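Local coordinates for 5' nucleotidase family protein (Staphylococcus aureus subsp. aureus, PDB 4Q7F) that belongs to the 5'-nucleotidase family, joining a two-metal calcineurin-like phosphoesterase domain to a C-terminal nucleotidase domain, at residues N52-Q57 with L292-D297; T164-H169 with V222-N227; Y319-L324 with L504-L509. One frame throughout, in Å; residues are numbered along the deposited sequence.

Contact 1 of 3, residues N52-Q57 with L292-D297; sequences NHVIEQ and LPVIDD
H53 and Q57, one turn apart on helix 48-59, both reach the carboxylate of D297, and the H53 link is a His-carboxylate hydrogen bond. It pins the chain just beyond strand 284-293, an outermost strand of the mixed sheet in the calcineurin-like phosphoesterase domain, against the helix. From CB of D297, a first torsion of 69° sets CG between the backbone N and the carbonyl carbon, facing the helix. CG lies at the edge of the H53 ring, 3.4 Å from H53 NE2, with ring and carboxylate planes 69° apart. D297 OD1 receives a weak bond from H53 NE2 and is also held by the backbone N atoms of T299 and F300. D297 OD2 takes two donors: H53 NE2 on its syn lone pair at 3.0 Å, and Q57 NE2 almost in line with the C-O bond. The extended Q57 chain passes CG over one ring face of H53, while Q57 OE1 bonds to T299. Beside this polar cluster V54 splits its methyls, CG1 lying 4.4 Å from L292 CD1 and CG2 4.2 Å from V294 CA. The shortest link is Q57 NE2 to D297 OD2, 2.8 Å, with the oxygen 22° out of the amide plane.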
# COMPACT_ATOMS: atom_id res chain seq x y z
N ASN A 52 -12.06 15.89 4.37
CA ASN A 52 -12.65 16.20 5.66
C ASN A 52 -13.64 17.36 5.54
O ASN A 52 -14.67 17.38 6.23
CB ASN A 52 -11.57 16.53 6.70
CG ASN A 52 -12.14 16.73 8.08
OD1 ASN A 52 -12.66 15.79 8.70
ND2 ASN A 52 -11.98 17.92 8.61
N HIS A 53 -13.31 18.36 4.73
CA HIS A 53 -14.20 19.48 4.45
C HIS A 53 -15.55 18.94 3.90
O HIS A 53 -16.61 19.41 4.26
CB HIS A 53 -13.52 20.43 3.47
CG HIS A 53 -14.38 21.56 3.00
ND1 HIS A 53 -14.72 22.62 3.81
CD2 HIS A 53 -14.90 21.82 1.78
CE1 HIS A 53 -15.44 23.48 3.12
NE2 HIS A 53 -15.55 23.02 1.88
N VAL A 54 -15.48 17.91 3.07
CA VAL A 54 -16.69 17.30 2.50
C VAL A 54 -17.53 16.63 3.58
O VAL A 54 -18.76 16.70 3.55
CB VAL A 54 -16.32 16.28 1.41
CG1 VAL A 54 -17.51 15.39 1.06
CG2 VAL A 54 -15.82 17.00 0.16
N ILE A 55 -16.87 15.99 4.54
CA ILE A 55 -17.55 15.32 5.63
C ILE A 55 -18.22 16.38 6.53
O ILE A 55 -19.42 16.29 6.84
CB ILE A 55 -16.55 14.47 6.44
CG1 ILE A 55 -16.06 13.29 5.59
CG2 ILE A 55 -17.18 13.90 7.70
CD1 ILE A 55 -14.94 12.53 6.22
N GLU A 56 -17.43 17.37 6.90
CA GLU A 56 -17.92 18.44 7.77
C GLU A 56 -19.19 19.10 7.22
O GLU A 56 -20.18 19.24 7.93
CB GLU A 56 -16.80 19.46 8.02
CG GLU A 56 -15.73 18.92 8.94
CD GLU A 56 -16.27 18.53 10.30
OE1 GLU A 56 -16.69 19.42 11.05
OE2 GLU A 56 -16.25 17.32 10.64
N GLN A 57 -19.18 19.49 5.95
CA GLN A 57 -20.37 20.07 5.36
C GLN A 57 -21.54 19.09 5.32
O GLN A 57 -22.64 19.45 5.69
CB GLN A 57 -20.09 20.61 3.95
CG GLN A 57 -19.14 21.79 3.97
CD GLN A 57 -18.95 22.44 2.63
OE1 GLN A 57 -19.11 23.66 2.50
NE2 GLN A 57 -18.61 21.65 1.62
N LEU A 292 -19.10 9.33 -1.39
CA LEU A 292 -19.31 10.71 -1.72
C LEU A 292 -18.07 11.18 -2.47
O LEU A 292 -16.96 10.94 -2.01
CB LEU A 292 -19.42 11.52 -0.44
CG LEU A 292 -20.49 11.13 0.56
CD1 LEU A 292 -20.43 12.10 1.73
CD2 LEU A 292 -21.88 11.16 -0.06
N PRO A 293 -18.25 11.86 -3.63
CA PRO A 293 -17.07 12.34 -4.33
C PRO A 293 -16.40 13.49 -3.57
O PRO A 293 -17.07 14.30 -2.94
CB PRO A 293 -17.61 12.83 -5.69
CG PRO A 293 -19.08 13.04 -5.48
CD PRO A 293 -19.50 12.10 -4.38
N VAL A 294 -15.07 13.52 -3.57
CA VAL A 294 -14.39 14.65 -2.95
C VAL A 294 -14.20 15.71 -4.03
O VAL A 294 -13.53 15.46 -5.04
CB VAL A 294 -13.06 14.25 -2.30
CG1 VAL A 294 -12.28 15.48 -1.88
CG2 VAL A 294 -13.33 13.34 -1.10
N ILE A 295 -14.79 16.87 -3.83
CA ILE A 295 -14.74 17.94 -4.82
C ILE A 295 -14.33 19.26 -4.20
O ILE A 295 -14.44 19.47 -3.00
CB ILE A 295 -16.12 18.13 -5.52
CG1 ILE A 295 -17.21 18.52 -4.50
CG2 ILE A 295 -16.51 16.87 -6.28
CD1 ILE A 295 -18.59 18.63 -5.08
N ASP A 296 -13.81 20.15 -5.04
CA ASP A 296 -13.42 21.48 -4.61
C ASP A 296 -14.70 22.28 -4.52
O ASP A 296 -15.71 21.94 -5.16
CB ASP A 296 -12.47 22.09 -5.65
CG ASP A 296 -11.99 23.47 -5.29
OD1 ASP A 296 -11.67 23.72 -4.12
OD2 ASP A 296 -11.93 24.32 -6.21
N ASP A 297 -14.72 23.31 -3.69
CA ASP A 297 -15.87 24.19 -3.62
C ASP A 297 -15.36 25.54 -3.18
O ASP A 297 -14.21 25.68 -2.78
CB ASP A 297 -17.01 23.62 -2.73
CG ASP A 297 -16.66 23.58 -1.25
OD1 ASP A 297 -15.84 24.40 -0.80
OD2 ASP A 297 -17.23 22.75 -0.53

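Contact 2 of 3, residues T164-H169 with V222-N227; sequences TQFIPH and VLTGEN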
# COMPACT_ATOMS: atom_id res chain seq x y z
N THR A 164 -5.38 -6.79 8.10
CA THR A 164 -4.85 -7.92 7.29
C THR A 164 -3.72 -8.66 8.04
O THR A 164 -2.76 -8.05 8.56
CB THR A 164 -4.37 -7.44 5.91
OG1 THR A 164 -3.80 -8.55 5.17
CG2 THR A 164 -3.34 -6.32 6.06
N GLN A 165 -3.84 -9.98 8.11
CA GLN A 165 -2.86 -10.81 8.80
C GLN A 165 -1.57 -10.98 8.02
O GLN A 165 -0.59 -11.45 8.57
CB GLN A 165 -3.44 -12.21 9.04
CG GLN A 165 -3.65 -13.03 7.76
CD GLN A 165 -4.42 -14.31 7.99
OE1 GLN A 165 -4.20 -15.01 8.96
NE2 GLN A 165 -5.33 -14.63 7.07
N PHE A 166 -1.53 -10.51 6.78
CA PHE A 166 -0.42 -10.83 5.86
C PHE A 166 0.85 -10.01 6.03
O PHE A 166 1.79 -10.17 5.28
CB PHE A 166 -0.94 -10.68 4.42
CG PHE A 166 -0.48 -11.75 3.48
CD1 PHE A 166 -0.93 -13.04 3.63
CD2 PHE A 166 0.31 -11.44 2.38
CE1 PHE A 166 -0.55 -14.04 2.75
CE2 PHE A 166 0.69 -12.43 1.49
CZ PHE A 166 0.27 -13.73 1.68
N ILE A 167 0.88 -9.13 7.04
CA ILE A 167 2.03 -8.26 7.31
C ILE A 167 3.43 -8.94 7.29
O ILE A 167 4.38 -8.33 6.78
CB ILE A 167 1.79 -7.41 8.57
CG1 ILE A 167 0.63 -6.43 8.30
CG2 ILE A 167 3.05 -6.66 8.96
CD1 ILE A 167 0.06 -5.66 9.51
N PRO A 168 3.57 -10.18 7.85
CA PRO A 168 4.87 -10.87 7.79
C PRO A 168 5.41 -11.08 6.38
O PRO A 168 6.62 -11.21 6.21
CB PRO A 168 4.58 -12.22 8.47
CG PRO A 168 3.52 -11.88 9.46
CD PRO A 168 2.63 -10.91 8.72
N HIS A 169 4.54 -11.09 5.37
CA HIS A 169 4.98 -11.27 4.00
C HIS A 169 5.51 -9.99 3.37
O HIS A 169 5.99 -10.02 2.23
CB HIS A 169 3.83 -11.79 3.14
CG HIS A 169 3.39 -13.17 3.50
ND1 HIS A 169 3.74 -14.27 2.75
CD2 HIS A 169 2.63 -13.63 4.52
CE1 HIS A 169 3.22 -15.36 3.30
NE2 HIS A 169 2.54 -14.99 4.37
N VAL A 222 -5.44 -15.18 -5.75
CA VAL A 222 -5.13 -16.46 -5.11
C VAL A 222 -5.50 -16.34 -3.63
O VAL A 222 -5.27 -15.29 -3.00
CB VAL A 222 -3.67 -16.93 -5.34
CG1 VAL A 222 -3.43 -17.19 -6.82
CG2 VAL A 222 -2.66 -15.91 -4.82
N LEU A 223 -6.10 -17.39 -3.09
CA LEU A 223 -6.62 -17.38 -1.71
C LEU A 223 -5.54 -17.59 -0.64
O LEU A 223 -5.47 -18.64 -0.01
CB LEU A 223 -7.72 -18.44 -1.56
CG LEU A 223 -8.87 -18.36 -2.58
CD1 LEU A 223 -9.91 -19.43 -2.29
CD2 LEU A 223 -9.51 -16.98 -2.60
N THR A 224 -4.73 -16.56 -0.41
CA THR A 224 -3.61 -16.61 0.54
C THR A 224 -3.94 -16.25 1.99
O THR A 224 -3.13 -16.47 2.89
CB THR A 224 -2.50 -15.63 0.11
OG1 THR A 224 -3.01 -14.29 0.13
CG2 THR A 224 -2.00 -15.94 -1.28
N GLY A 225 -5.11 -15.68 2.22
CA GLY A 225 -5.47 -15.23 3.57
C GLY A 225 -5.16 -13.74 3.75
O GLY A 225 -5.52 -13.14 4.78
N GLU A 226 -4.48 -13.14 2.78
CA GLU A 226 -4.19 -11.69 2.83
C GLU A 226 -5.49 -10.93 3.01
O GLU A 226 -5.60 -10.04 3.86
CB GLU A 226 -3.52 -11.20 1.53
CG GLU A 226 -3.44 -9.67 1.46
CD GLU A 226 -2.81 -9.13 0.17
OE1 GLU A 226 -2.81 -7.88 -0.00
OE2 GLU A 226 -2.34 -9.93 -0.66
N ASN A 227 -6.47 -11.29 2.18
CA ASN A 227 -7.78 -10.67 2.18
C ASN A 227 -8.80 -11.72 2.54
O ASN A 227 -8.86 -12.78 1.90
CB ASN A 227 -8.07 -10.12 0.78
CG ASN A 227 -7.18 -8.94 0.43
OD1 ASN A 227 -7.25 -7.90 1.08
ND2 ASN A 227 -6.37 -9.09 -0.62
O HOH W 1 -6.46 -10.76 6.52
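F166 meets E226 where two loops of the phosphoesterase domain come together, the first following strand 155-163 and the second leading to helix 229-236. The tight part is a sandwich. E226 CB sits over one face of the F166 ring, 3.9 Å from its centroid, in a CH-pi contact. On the opposite face H169 CD2, from the 3-10 turn of the same loop, lies over the ring centre. F166 reaches this slot with a first torsion of -139°, far from a staggered value. Next to the ring, two side chains of the first loop bond to carbonyls of the second. T164 OG1 donates to E226 O at 2.7 Å, in the carbonyl plane and on a lone pair; Q165 NE2 donates to G225 O, also at 2.7 Å and nearly straight at 170°, though it comes in tilted from that carbonyl plane. The solvent side is at T224, an exposed residue whose OG1 and CB touch the CE1-CZ end of the ring, with T224 OG1 3.6 Å from F166 CE1. Water 1 sits between the loops as well, accepting from Q165 N; it lies 2.9 Å from E226 O and may donate to it. The E226 side chain, CG anti to the backbone N (chi1 170°) and extended beyond, runs on to touch the bound 3D1, and its OE1 bonds to H247, a magnesium ligand. E226 thus lines the 3D1 pocket, and with its carbonyl and CB both held it is probably positioned by the 164-169 loop as a second-shell partner of the metal site.

Contact 3 of 3, residues Y319-L324 with L504-L509; sequences YEITTL and LLIDFL
I321 and I506 meet methyl to methyl in the C-terminal part of the chain, where helix 501-511 packs on the two-stranded antiparallel sheet of 320-323 and 374-376, at the 5'-nucleotidase C-terminal domain. The axes of 320-323 and of the helical segment 504-509 approach to 8.5 Å, 43° from parallel. The strand carries a classic beta bulge: I321 and T322 both face V375 on the partner strand, and both aim their CB atoms at the helix. I321 uses its two branches separately. With CG1 anti to the carbonyl carbon and chi2 at -67°, the chain bends so that I321 CD1 lies 4.0 Å from I506 CD1, while I321 CG2 touches I506 CG2 and L509 CD1, each at 4.1 Å. In T322 a chi1 of -169° places CG2 between the backbone N and the carbonyl carbon, from where it rests 4.0 Å from L509 CB. L324 crosses L509 at about a right angle, and its CD2 makes the closest approach here, 3.6 Å from L509 CD2. All the meeting atoms are carbons, so helix and strand are held here by branch shape and burial of methyls, with no directional bond to fix their angle.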
# COMPACT_ATOMS: atom_id res chain seq x y z
N TYR A 319 14.70 20.40 -3.91
CA TYR A 319 16.14 20.36 -3.66
C TYR A 319 16.81 19.56 -4.76
O TYR A 319 16.41 18.43 -5.04
CB TYR A 319 16.46 19.75 -2.29
CG TYR A 319 17.94 19.64 -2.05
CD1 TYR A 319 18.67 20.73 -1.58
CD2 TYR A 319 18.62 18.46 -2.32
CE1 TYR A 319 20.05 20.64 -1.38
CE2 TYR A 319 19.99 18.35 -2.11
CZ TYR A 319 20.70 19.45 -1.64
OH TYR A 319 22.05 19.34 -1.44
N GLU A 320 17.81 20.16 -5.39
CA GLU A 320 18.52 19.51 -6.49
C GLU A 320 19.56 18.50 -6.00
O GLU A 320 20.46 18.84 -5.24
CB GLU A 320 19.16 20.57 -7.39
CG GLU A 320 19.96 19.98 -8.53
CD GLU A 320 20.43 21.01 -9.54
OE1 GLU A 320 19.71 22.01 -9.78
OE2 GLU A 320 21.51 20.78 -10.12
N ILE A 321 19.42 17.26 -6.45
CA ILE A 321 20.33 16.19 -6.09
C ILE A 321 21.57 16.27 -6.99
O ILE A 321 22.70 16.34 -6.50
CB ILE A 321 19.68 14.80 -6.26
CG1 ILE A 321 18.34 14.72 -5.51
CG2 ILE A 321 20.64 13.71 -5.79
CD1 ILE A 321 18.46 14.80 -4.00
N THR A 322 21.35 16.27 -8.30
CA THR A 322 22.43 16.37 -9.27
C THR A 322 21.85 16.75 -10.63
O THR A 322 20.62 16.84 -10.80
CB THR A 322 23.23 15.04 -9.42
OG1 THR A 322 24.42 15.27 -10.18
CG2 THR A 322 22.40 13.96 -10.11
N THR A 323 22.76 16.99 -11.57
CA THR A 323 22.42 17.25 -12.96
C THR A 323 23.17 16.19 -13.77
O THR A 323 24.38 16.12 -13.71
CB THR A 323 22.86 18.64 -13.42
OG1 THR A 323 22.20 19.64 -12.64
CG2 THR A 323 22.51 18.86 -14.89
N LEU A 324 22.43 15.37 -14.50
CA LEU A 324 23.01 14.30 -15.30
C LEU A 324 23.33 14.81 -16.69
O LEU A 324 22.73 15.78 -17.14
CB LEU A 324 22.01 13.15 -15.42
CG LEU A 324 21.36 12.69 -14.11
CD1 LEU A 324 20.30 11.65 -14.41
CD2 LEU A 324 22.40 12.14 -13.15
N LEU A 504 19.74 5.31 -1.47
CA LEU A 504 20.68 4.53 -2.25
C LEU A 504 20.85 5.19 -3.62
O LEU A 504 21.97 5.36 -4.09
CB LEU A 504 20.24 3.06 -2.33
CG LEU A 504 21.18 2.06 -3.02
CD1 LEU A 504 20.87 0.65 -2.55
CD2 LEU A 504 21.13 2.18 -4.53
N LEU A 505 19.75 5.59 -4.25
CA LEU A 505 19.82 6.30 -5.54
C LEU A 505 20.51 7.67 -5.40
O LEU A 505 21.30 8.06 -6.25
CB LEU A 505 18.43 6.46 -6.17
CG LEU A 505 17.70 5.16 -6.53
CD1 LEU A 505 16.39 5.46 -7.22
CD2 LEU A 505 18.55 4.25 -7.40
N ILE A 506 20.23 8.38 -4.32
CA ILE A 506 20.86 9.67 -4.07
C ILE A 506 22.38 9.50 -3.92
O ILE A 506 23.15 10.29 -4.49
CB ILE A 506 20.27 10.34 -2.82
CG1 ILE A 506 18.82 10.76 -3.11
CG2 ILE A 506 21.13 11.52 -2.38
CD1 ILE A 506 18.06 11.37 -1.93
N ASP A 507 22.80 8.50 -3.14
CA ASP A 507 24.23 8.20 -2.94
C ASP A 507 24.92 7.93 -4.26
O ASP A 507 25.94 8.52 -4.57
CB ASP A 507 24.43 6.98 -2.01
CG ASP A 507 24.06 7.27 -0.57
OD1 ASP A 507 23.91 8.44 -0.21
OD2 ASP A 507 23.91 6.33 0.20
N PHE A 508 24.35 7.02 -5.06
CA PHE A 508 24.94 6.70 -6.35
C PHE A 508 25.04 7.96 -7.21
O PHE A 508 26.10 8.25 -7.77
CB PHE A 508 24.13 5.64 -7.08
CG PHE A 508 24.76 5.19 -8.37
CD1 PHE A 508 24.57 5.91 -9.54
CD2 PHE A 508 25.58 4.07 -8.40
CE1 PHE A 508 25.16 5.51 -10.72
CE2 PHE A 508 26.17 3.66 -9.59
CZ PHE A 508 25.97 4.38 -10.75
N LEU A 509 23.95 8.71 -7.29
CA LEU A 509 23.92 9.94 -8.07
C LEU A 509 25.00 10.94 -7.64
O LEU A 509 25.61 11.59 -8.48
CB LEU A 509 22.55 10.61 -7.98
CG LEU A 509 21.41 9.95 -8.77
CD1 LEU A 509 20.09 10.62 -8.44
CD2 LEU A 509 21.69 10.04 -10.27

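Along the chain, contact 1 opens first and closes last in the phosphoesterase part: its two segments bracket contact 2, and contact 3 follows both. Contacts 1 and 2 belong to the same domain but to different sheets, the one at the end of strand 284-293 and on helix 48-59, the other in loops after strands 155-163 and 201-207; their centres lie about 33 Å apart. Contact 3 lies across the chain's centre from contact 2, with centres about 36 Å apart; the centres of contacts 1 and 3 are about 39 Å apart. None touches another. Only contact 2 holds a residue of the 3D1 pocket, to which the C-terminal part also contributes; contacts 1 and 3 lie about 24 and 26 Å from the chain's centre.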